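Precorrin-6y methylase (Rhodobacter capsulatus, PDB 3NJR) is the C-terminal domain of a cobalamin-biosynthesis enzyme that probably transfers a methyl group from S-adenosyl-L-methionine to a precorrin and carries out the accompanying decarboxylation. Local coordinates at residues N153-E158 and A193-L198; G56-D61 and D119-E124; T148-N153 and L198-Q203. All coordinates share one frame; numbering follows the deposited sequence.

Interaction 1. Residues N153-E158 and A193-L198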
loop_
_atom_site.group_PDB
_atom_site.type_symbol
_atom_site.label_atom_id
_atom_site.label_comp_id
_atom_site.label_asym_id
_atom_site.label_seq_id
_atom_site.Cartn_x
_atom_site.Cartn_y
_atom_site.Cartn_z
ATOM N N ASN A 153 -4.237 14.865 10.185
ATOM C CA ASN A 153 -3.657 13.529 9.954
ATOM C C ASN A 153 -4.219 12.506 10.962
ATOM O O ASN A 153 -4.358 12.795 12.132
ATOM C CB ASN A 153 -2.130 13.565 10.037
ATOM C CG ASN A 153 -1.502 14.602 9.093
ATOM O OD1 ASN A 153 -2.002 14.858 7.996
ATOM N ND2 ASN A 153 -0.395 15.194 9.524
ATOM N N ALA A 154 -4.554 11.314 10.497
ATOM C CA ALA A 154 -5.039 10.248 11.373
ATOM C C ALA A 154 -4.162 9.003 11.236
ATOM O O ALA A 154 -3.818 8.605 10.127
ATOM C CB ALA A 154 -6.467 9.913 11.023
ATOM N N VAL A 155 -3.806 8.377 12.351
ATOM C CA VAL A 155 -3.039 7.122 12.286
ATOM C C VAL A 155 -3.689 5.942 13.054
ATOM O O VAL A 155 -3.141 4.821 13.061
ATOM C CB VAL A 155 -1.567 7.334 12.689
ATOM C CG1 VAL A 155 -1.445 7.609 14.194
ATOM C CG2 VAL A 155 -0.730 6.143 12.255
ATOM N N THR A 156 -4.845 6.199 13.687
ATOM C CA THR A 156 -5.657 5.150 14.313
ATOM C C THR A 156 -6.934 4.900 13.510
ATOM O O THR A 156 -7.433 5.800 12.818
ATOM C CB THR A 156 -6.049 5.490 15.777
ATOM O OG1 THR A 156 -6.986 6.574 15.789
ATOM C CG2 THR A 156 -4.837 5.850 16.603
ATOM N N LEU A 157 -7.476 3.686 13.618
ATOM C CA LEU A 157 -8.711 3.345 12.913
ATOM C C LEU A 157 -9.837 4.254 13.367
ATOM O O LEU A 157 -10.715 4.622 12.570
ATOM C CB LEU A 157 -9.081 1.870 13.111
ATOM C CG LEU A 157 -8.132 0.820 12.509
ATOM C CD1 LEU A 157 -8.482 -0.588 12.958
ATOM C CD2 LEU A 157 -8.150 0.893 11.019
ATOM N N GLU A 158 -9.793 4.643 14.645
ATOM C CA GLU A 158 -10.818 5.516 15.214
ATOM C C GLU A 158 -10.761 6.948 14.671
ATOM O O GLU A 158 -11.786 7.510 14.301
ATOM C CB GLU A 158 -10.766 5.479 16.738
ATOM C CG GLU A 158 -11.320 4.173 17.332
ATOM C CD GLU A 158 -10.320 3.008 17.310
ATOM O OE1 GLU A 158 -9.100 3.241 17.062
ATOM O OE2 GLU A 158 -10.762 1.850 17.567
ATOM N N ALA A 193 8.668 -0.984 7.827
ATOM C CA ALA A 193 7.280 -1.325 8.014
ATOM C C ALA A 193 6.533 -0.055 8.416
ATOM O O ALA A 193 6.803 0.533 9.477
ATOM C CB ALA A 193 7.162 -2.402 9.063
ATOM N N SER A 194 5.614 0.378 7.554
ATOM C CA SER A 194 4.862 1.620 7.798
ATOM C C SER A 194 3.355 1.395 7.953
ATOM O O SER A 194 2.849 0.308 7.657
ATOM C CB SER A 194 5.132 2.638 6.682
ATOM O OG SER A 194 4.692 2.144 5.429
ATOM N N ARG A 195 2.651 2.422 8.433
ATOM C CA ARG A 195 1.185 2.426 8.437
ATOM C C ARG A 195 0.694 3.410 7.398
ATOM O O ARG A 195 1.311 4.450 7.194
ATOM C CB ARG A 195 0.644 2.877 9.784
ATOM C CG ARG A 195 1.074 2.029 10.921
ATOM C CD ARG A 195 0.350 2.431 12.177
ATOM N NE ARG A 195 0.531 1.389 13.187
ATOM C CZ ARG A 195 1.582 1.299 14.002
ATOM N NH1 ARG A 195 2.543 2.212 13.946
ATOM N NH2 ARG A 195 1.666 0.298 14.879
ATOM N N PRO A 196 -0.430 3.113 6.736
ATOM C CA PRO A 196 -0.981 4.253 5.997
ATOM C C PRO A 196 -1.439 5.324 6.993
ATOM O O PRO A 196 -1.712 5.022 8.165
ATOM C CB PRO A 196 -2.173 3.662 5.251
ATOM C CG PRO A 196 -2.552 2.449 6.044
ATOM C CD PRO A 196 -1.331 1.950 6.767
ATOM N N GLN A 197 -1.479 6.571 6.544
ATOM C CA GLN A 197 -1.990 7.662 7.352
ATOM C C GLN A 197 -3.069 8.297 6.489
ATOM O O GLN A 197 -2.931 8.381 5.264
ATOM C CB GLN A 197 -0.867 8.653 7.684
ATOM C CG GLN A 197 -0.869 9.195 9.122
ATOM C CD GLN A 197 0.520 9.654 9.624
ATOM O OE1 GLN A 197 1.449 8.854 9.773
ATOM N NE2 GLN A 197 0.639 10.946 9.920
ATOM N N LEU A 198 -4.167 8.699 7.112
ATOM C CA LEU A 198 -5.194 9.426 6.388
ATOM C C LEU A 198 -5.051 10.917 6.651
ATOM O O LEU A 198 -4.660 11.331 7.742
ATOM C CB LEU A 198 -6.589 8.911 6.742
ATOM C CG LEU A 198 -7.301 8.069 5.670
ATOM C CD1 LEU A 198 -6.519 6.819 5.303
ATOM C CD2 LEU A 198 -8.729 7.716 6.105
#

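Interaction 2. Residues G56-D61 and D119-E124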
loop_
_atom_site.group_PDB
_atom_site.type_symbol
_atom_site.label_atom_id
_atom_site.label_comp_id
_atom_site.label_asym_id
_atom_site.label_seq_id
_atom_site.Cartn_x
_atom_site.Cartn_y
_atom_site.Cartn_z
ATOM N N GLY A 56 1.633 35.996 6.012
ATOM C CA GLY A 56 0.963 36.595 7.168
ATOM C C GLY A 56 -0.265 35.882 7.735
ATOM O O GLY A 56 -0.771 36.272 8.812
ATOM N N GLU A 57 -0.753 34.848 7.042
ATOM C CA GLU A 57 -1.887 34.075 7.521
ATOM C C GLU A 57 -1.584 33.450 8.876
ATOM O O GLU A 57 -0.424 33.170 9.195
ATOM C CB GLU A 57 -2.240 32.982 6.529
ATOM C CG GLU A 57 -3.011 33.433 5.314
ATOM C CD GLU A 57 -3.574 32.256 4.546
ATOM O OE1 GLU A 57 -3.038 31.137 4.670
ATOM O OE2 GLU A 57 -4.566 32.433 3.815
ATOM N N LEU A 58 -2.630 33.231 9.670
ATOM C CA LEU A 58 -2.480 32.673 11.024
ATOM C C LEU A 58 -2.840 31.197 11.047
ATOM O O LEU A 58 -3.837 30.799 10.433
ATOM C CB LEU A 58 -3.317 33.459 12.045
ATOM C CG LEU A 58 -3.411 33.011 13.513
ATOM C CD1 LEU A 58 -2.094 33.057 14.274
ATOM C CD2 LEU A 58 -4.422 33.840 14.254
ATOM N N LEU A 59 -2.033 30.403 11.761
ATOM C CA LEU A 59 -2.295 28.974 11.981
ATOM C C LEU A 59 -2.582 28.596 13.456
ATOM O O LEU A 59 -1.826 28.954 14.377
ATOM C CB LEU A 59 -1.133 28.111 11.445
ATOM C CG LEU A 59 -1.215 26.579 11.636
ATOM C CD1 LEU A 59 -2.169 25.901 10.660
ATOM C CD2 LEU A 59 0.137 25.905 11.607
ATOM N N TRP A 60 -3.660 27.854 13.678
ATOM C CA TRP A 60 -3.815 27.129 14.931
ATOM C C TRP A 60 -3.218 25.762 14.694
ATOM O O TRP A 60 -3.671 25.045 13.817
ATOM C CB TRP A 60 -5.310 26.993 15.311
ATOM C CG TRP A 60 -5.893 28.215 15.953
ATOM C CD1 TRP A 60 -5.279 29.420 16.134
ATOM C CD2 TRP A 60 -7.216 28.360 16.477
ATOM N NE1 TRP A 60 -6.120 30.294 16.749
ATOM C CE2 TRP A 60 -7.326 29.676 16.966
ATOM C CE3 TRP A 60 -8.329 27.508 16.572
ATOM C CZ2 TRP A 60 -8.511 30.164 17.560
ATOM C CZ3 TRP A 60 -9.496 27.994 17.152
ATOM C CH2 TRP A 60 -9.577 29.305 17.641
ATOM N N ASP A 61 -2.196 25.405 15.457
ATOM C CA ASP A 61 -1.593 24.073 15.363
ATOM C C ASP A 61 -1.957 23.311 16.626
ATOM O O ASP A 61 -1.339 23.499 17.674
ATOM C CB ASP A 61 -0.060 24.181 15.177
ATOM C CG ASP A 61 0.678 22.815 15.230
ATOM O OD1 ASP A 61 0.033 21.736 15.445
ATOM O OD2 ASP A 61 1.937 22.818 15.062
ATOM N N ASP A 119 -9.587 31.798 24.102
ATOM C CA ASP A 119 -9.246 33.230 24.016
ATOM C C ASP A 119 -8.298 33.599 22.862
ATOM O O ASP A 119 -7.776 34.719 22.813
ATOM C CB ASP A 119 -8.705 33.772 25.355
ATOM C CG ASP A 119 -7.443 33.038 25.834
ATOM O OD1 ASP A 119 -7.033 32.031 25.182
ATOM O OD2 ASP A 119 -6.872 33.465 26.880
ATOM N N LEU A 120 -8.066 32.672 21.941
ATOM C CA LEU A 120 -7.149 32.931 20.857
ATOM C C LEU A 120 -7.879 33.648 19.739
ATOM O O LEU A 120 -9.089 33.459 19.572
ATOM C CB LEU A 120 -6.535 31.632 20.358
ATOM C CG LEU A 120 -5.786 30.826 21.414
ATOM C CD1 LEU A 120 -5.203 29.562 20.804
ATOM C CD2 LEU A 120 -4.714 31.664 22.067
ATOM N N PRO A 121 -7.162 34.490 18.982
ATOM C CA PRO A 121 -7.782 35.083 17.788
ATOM C C PRO A 121 -8.063 33.992 16.761
ATOM O O PRO A 121 -7.313 33.015 16.706
ATOM C CB PRO A 121 -6.698 36.038 17.256
ATOM C CG PRO A 121 -5.400 35.531 17.855
ATOM C CD PRO A 121 -5.771 34.942 19.189
ATOM N N LEU A 122 -9.118 34.153 15.966
ATOM C CA LEU A 122 -9.479 33.153 14.958
ATOM C C LEU A 122 -8.448 33.035 13.809
ATOM O O LEU A 122 -7.960 34.040 13.285
ATOM C CB LEU A 122 -10.891 33.409 14.415
ATOM C CG LEU A 122 -12.079 33.235 15.385
ATOM C CD1 LEU A 122 -13.413 33.577 14.715
ATOM C CD2 LEU A 122 -12.132 31.838 16.024
ATOM N N PRO A 123 -8.116 31.797 13.408
ATOM C CA PRO A 123 -7.019 31.621 12.467
ATOM C C PRO A 123 -7.524 31.686 11.042
ATOM O O PRO A 123 -8.738 31.666 10.843
ATOM C CB PRO A 123 -6.572 30.202 12.762
ATOM C CG PRO A 123 -7.886 29.501 13.089
ATOM C CD PRO A 123 -8.625 30.502 13.905
ATOM N N GLU A 124 -6.593 31.768 10.081
ATOM C CA GLU A 124 -6.896 31.616 8.666
ATOM C C GLU A 124 -6.838 30.120 8.265
ATOM O O GLU A 124 -7.518 29.696 7.323
ATOM C CB GLU A 124 -5.929 32.446 7.823
ATOM C CG GLU A 124 -6.309 33.934 7.620
ATOM C CD GLU A 124 -5.943 34.847 8.796
ATOM O OE1 GLU A 124 -4.847 34.698 9.391
ATOM O OE2 GLU A 124 -6.759 35.742 9.136
#

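Interaction 3. Residues T148-N153 and L198-Q203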
loop_
_atom_site.group_PDB
_atom_site.type_symbol
_atom_site.label_atom_id
_atom_site.label_comp_id
_atom_site.label_asym_id
_atom_site.label_seq_id
_atom_site.Cartn_x
_atom_site.Cartn_y
_atom_site.Cartn_z
ATOM N N THR A 148 -12.163 29.001 6.533
ATOM C CA THR A 148 -10.947 28.712 7.276
ATOM C C THR A 148 -10.581 27.319 6.811
ATOM O O THR A 148 -11.456 26.465 6.726
ATOM C CB THR A 148 -11.204 28.718 8.821
ATOM O OG1 THR A 148 -11.679 30.013 9.241
ATOM C CG2 THR A 148 -9.940 28.355 9.617
ATOM N N ARG A 149 -9.306 27.090 6.498
ATOM C CA ARG A 149 -8.877 25.795 5.997
ATOM C C ARG A 149 -8.544 24.876 7.155
ATOM O O ARG A 149 -7.951 25.314 8.131
ATOM C CB ARG A 149 -7.700 25.955 5.020
ATOM C CG ARG A 149 -7.885 27.152 4.052
ATOM C CD ARG A 149 -6.800 27.292 2.977
ATOM N NE ARG A 149 -5.464 27.517 3.522
ATOM C CZ ARG A 149 -4.925 28.711 3.792
ATOM N NH1 ARG A 149 -3.694 28.778 4.286
ATOM N NH2 ARG A 149 -5.602 29.835 3.591
ATOM N N ILE A 150 -8.954 23.607 7.050
ATOM C CA ILE A 150 -8.644 22.563 8.047
ATOM C C ILE A 150 -7.814 21.436 7.449
ATOM O O ILE A 150 -8.083 20.989 6.332
ATOM C CB ILE A 150 -9.900 21.887 8.648
ATOM C CG1 ILE A 150 -11.114 22.832 8.671
ATOM C CG2 ILE A 150 -9.581 21.289 10.034
ATOM C CD1 ILE A 150 -11.201 23.786 9.849
ATOM N N VAL A 151 -6.817 20.969 8.208
ATOM C CA VAL A 151 -5.988 19.848 7.788
ATOM C C VAL A 151 -5.696 18.942 8.975
ATOM O O VAL A 151 -5.208 19.386 9.999
ATOM C CB VAL A 151 -4.675 20.319 7.062
ATOM C CG1 VAL A 151 -3.773 19.138 6.684
ATOM C CG2 VAL A 151 -5.011 21.143 5.816
ATOM N N ALA A 152 -6.011 17.659 8.826
ATOM C CA ALA A 152 -5.816 16.688 9.903
ATOM C C ALA A 152 -5.164 15.414 9.400
ATOM O O ALA A 152 -5.491 14.951 8.324
ATOM C CB ALA A 152 -7.139 16.368 10.541
ATOM N N ASN A 153 -4.237 14.865 10.185
ATOM C CA ASN A 153 -3.657 13.529 9.954
ATOM C C ASN A 153 -4.219 12.506 10.962
ATOM O O ASN A 153 -4.358 12.795 12.132
ATOM C CB ASN A 153 -2.130 13.565 10.037
ATOM C CG ASN A 153 -1.502 14.602 9.093
ATOM O OD1 ASN A 153 -2.002 14.858 7.996
ATOM N ND2 ASN A 153 -0.395 15.194 9.524
ATOM N N LEU A 198 -4.167 8.699 7.112
ATOM C CA LEU A 198 -5.194 9.426 6.388
ATOM C C LEU A 198 -5.051 10.917 6.651
ATOM O O LEU A 198 -4.660 11.331 7.742
ATOM C CB LEU A 198 -6.589 8.911 6.742
ATOM C CG LEU A 198 -7.301 8.069 5.670
ATOM C CD1 LEU A 198 -6.519 6.819 5.303
ATOM C CD2 LEU A 198 -8.729 7.716 6.105
ATOM N N GLN A 199 -5.325 11.717 5.628
ATOM C CA GLN A 199 -5.213 13.155 5.748
ATOM C C GLN A 199 -6.410 13.813 5.106
ATOM O O GLN A 199 -6.689 13.613 3.919
ATOM C CB GLN A 199 -3.917 13.678 5.132
ATOM C CG GLN A 199 -3.750 15.196 5.269
ATOM C CD GLN A 199 -2.656 15.772 4.375
ATOM O OE1 GLN A 199 -2.864 15.974 3.183
ATOM N NE2 GLN A 199 -1.501 16.075 4.964
ATOM N N TRP A 200 -7.123 14.590 5.902
ATOM C CA TRP A 200 -8.215 15.344 5.373
ATOM C C TRP A 200 -7.824 16.803 5.231
ATOM O O TRP A 200 -7.080 17.382 6.059
ATOM C CB TRP A 200 -9.461 15.184 6.234
ATOM C CG TRP A 200 -10.624 15.994 5.732
ATOM C CD1 TRP A 200 -11.224 15.913 4.498
ATOM C CD2 TRP A 200 -11.322 17.018 6.448
ATOM N NE1 TRP A 200 -12.253 16.832 4.403
ATOM C CE2 TRP A 200 -12.342 17.516 5.585
ATOM C CE3 TRP A 200 -11.196 17.558 7.742
ATOM C CZ2 TRP A 200 -13.229 18.524 5.973
ATOM C CZ3 TRP A 200 -12.086 18.560 8.137
ATOM C CH2 TRP A 200 -13.093 19.036 7.243
ATOM N N SER A 201 -8.337 17.398 4.170
ATOM C CA SER A 201 -8.075 18.776 3.890
ATOM C C SER A 201 -9.401 19.358 3.388
ATOM O O SER A 201 -9.918 18.951 2.341
ATOM C CB SER A 201 -6.956 18.861 2.851
ATOM O OG SER A 201 -6.735 20.183 2.437
ATOM N N GLY A 202 -9.976 20.271 4.167
ATOM C CA GLY A 202 -11.231 20.914 3.802
ATOM C C GLY A 202 -11.309 22.331 4.323
ATOM O O GLY A 202 -10.303 22.928 4.656
ATOM N N GLN A 203 -12.518 22.872 4.398
ATOM C CA GLN A 203 -12.708 24.231 4.910
ATOM C C GLN A 203 -14.098 24.500 5.495
ATOM O O GLN A 203 -15.056 23.880 5.050
ATOM C CB GLN A 203 -12.398 25.241 3.815
ATOM C CG GLN A 203 -13.395 25.262 2.718
ATOM C CD GLN A 203 -13.167 26.434 1.817
ATOM O OE1 GLN A 203 -12.028 26.705 1.405
ATOM N NE2 GLN A 203 -14.245 27.167 1.511
#

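Interaction 1. Residues N153-E158 and A193-L198
A154 and L198 form an antiparallel hydrogen-bonded pair where strand 149-154 runs out beside strand 188-203, at the end of a strand in the Rossmann-like sheet of a class I methyltransferase domain. Two backbone bonds close the pair: A154 N reaches L198 O at 2.8 Å, and L198 N returns to A154 O at 3.0 Å. Both are fairly straight, with N-H...O angles of 160° and 155°. V155 still lies beside Q197, and the chains part beyond it: 153-158 turns into helix 157-170, while 193-198 belongs to the long hairpin formed by strands 173-185 and 188-203. T156 takes the N-cap position of the helix, its OG1 bonded to the backbone N of S159.

The side chains of A154 and L198 leave the same face of the sheet, CB to CB 4.4 Å apart, and both meet helix 157-170. Q197 rises on the other face. Its CG lies 3.2 Å from A154 O, and the chain beyond CG is extended, which lays NE2 alongside N153 CB. V155 meets the same CG with its CB, 4.1 Å away. One V155 methyl group, CG2, lies opposite the backbone N (CG1 takes chi1 71°) and meets the R195 side chain.

R195 has an aliphatic role here, while its NE is hydrogen-bonded to the backbone oxygen of W191 in the second subunit. E158 reaches the same subunit through a salt bridge from OE2 to R189, so the start of helix 157-170 and the R195 side chain also lie at the interface with the second subunit. Within the chain, the R195 side chain crosses that of V155 at a slant, with R195 CD 3.9 Å from V155 CG2.

Interaction 2. Residues G56-D61 and D119-E124
P123 sets its CD and CG over one face of the W60 indole, and this pair is the apolar centre of the contact. The proline CD sits over the six-membered ring, 3.6 Å from its centroid and 17° off the ring normal, a CH-pi contact; P123 CG lies near W60 CD2 and CG, on the five-membered ring. L120 approaches the opposite face, its CD1 displaced toward the rim, so the indole is clasped between two residues of the same loop. With chi1 at -80°, CG of W60 stands opposite its own carbonyl carbon, which sets the ring among the side chains of 119-124. L122 CD2 comes obliquely to W60 CH2 at 3.9 Å.

Beside the indole, L58 CG packs on P123 CB, and its CD2 meets P121 CG at 4.1 Å. At the ring edge W60 NE1 makes a weak bond, 3.0 Å long, to P121 O.

The polar end lies at E124. Its N donates to L58 O at 2.9 Å, while its side chain bends at chi2 (81°) and brings OE1 back to L58 N at 2.7 Å, using the anti lone pair. E57 runs across the aliphatic part of E124, its own OE1 paired with R149. The loop runs into strand 125-128, which pairs with strand 58-62, two neighbouring parallel strands at the centre of the Rossmann-like sheet of a class I methyltransferase.

Interaction 3. Residues T148-N153 and L198-Q203
Strands 149-154 and 188-203 meet here as antiparallel neighbours, I150 opposite G202 and A152 opposite W200 in the hydrogen-bonded pairs. I150 N donates to G202 O at 2.8 Å, and G202 N to I150 O at 3.0 Å. A152 and W200 exchange a second pair of bonds, A152 N to W200 O at 3.0 Å and W200 N to A152 O at 2.9 Å. In the class I methyltransferase fold, this is where strand 188-203, the one running against the others, is inserted between 149-154 and 173-185, in the strand order 3-2-1-4-5-7-6.

On the face of I150 and W200, the indole lies along its own strand, over G202 N, and its CZ3 meets I150 CB obliquely at 4.0 Å. W200 NE1 bonds to G171 O, and L163 and L166 of helix 157-170 pack against the ring.

The other face carries V151, S201, N153 and Q199, with helix 41-51 beyond. V151 CG2 faces S201 OG at 3.9 Å. Q199 is extended, its CG opposite the backbone N (chi1 -179°), and runs alongside N153. Their amide planes are nearly coplanar, 21° apart, and Q199 NE2 makes a weak bond to N153 OD1 at 3.3 Å.

How the interactions relate
Interactions 1 and 3 hold the same two strands and share N153 and L198: interaction 3 is the regular antiparallel pairing, interaction 1 the end of that pairing, where helix 157-170 departs and a second subunit comes close. All three are partly buried: most touching residues are buried in interaction 3, half in interaction 2, with P121 and L122 exposed, and fewer than half in interaction 1. Interaction 2 lies across the chain's centre from interaction 1 and relies on an indole, prolines and a glutamate side chain, where interaction 3 relies mainly on strand backbone. Interactions 2 and 3 meet through R149, the partner of E57; R149 N probably also donates to E124 O.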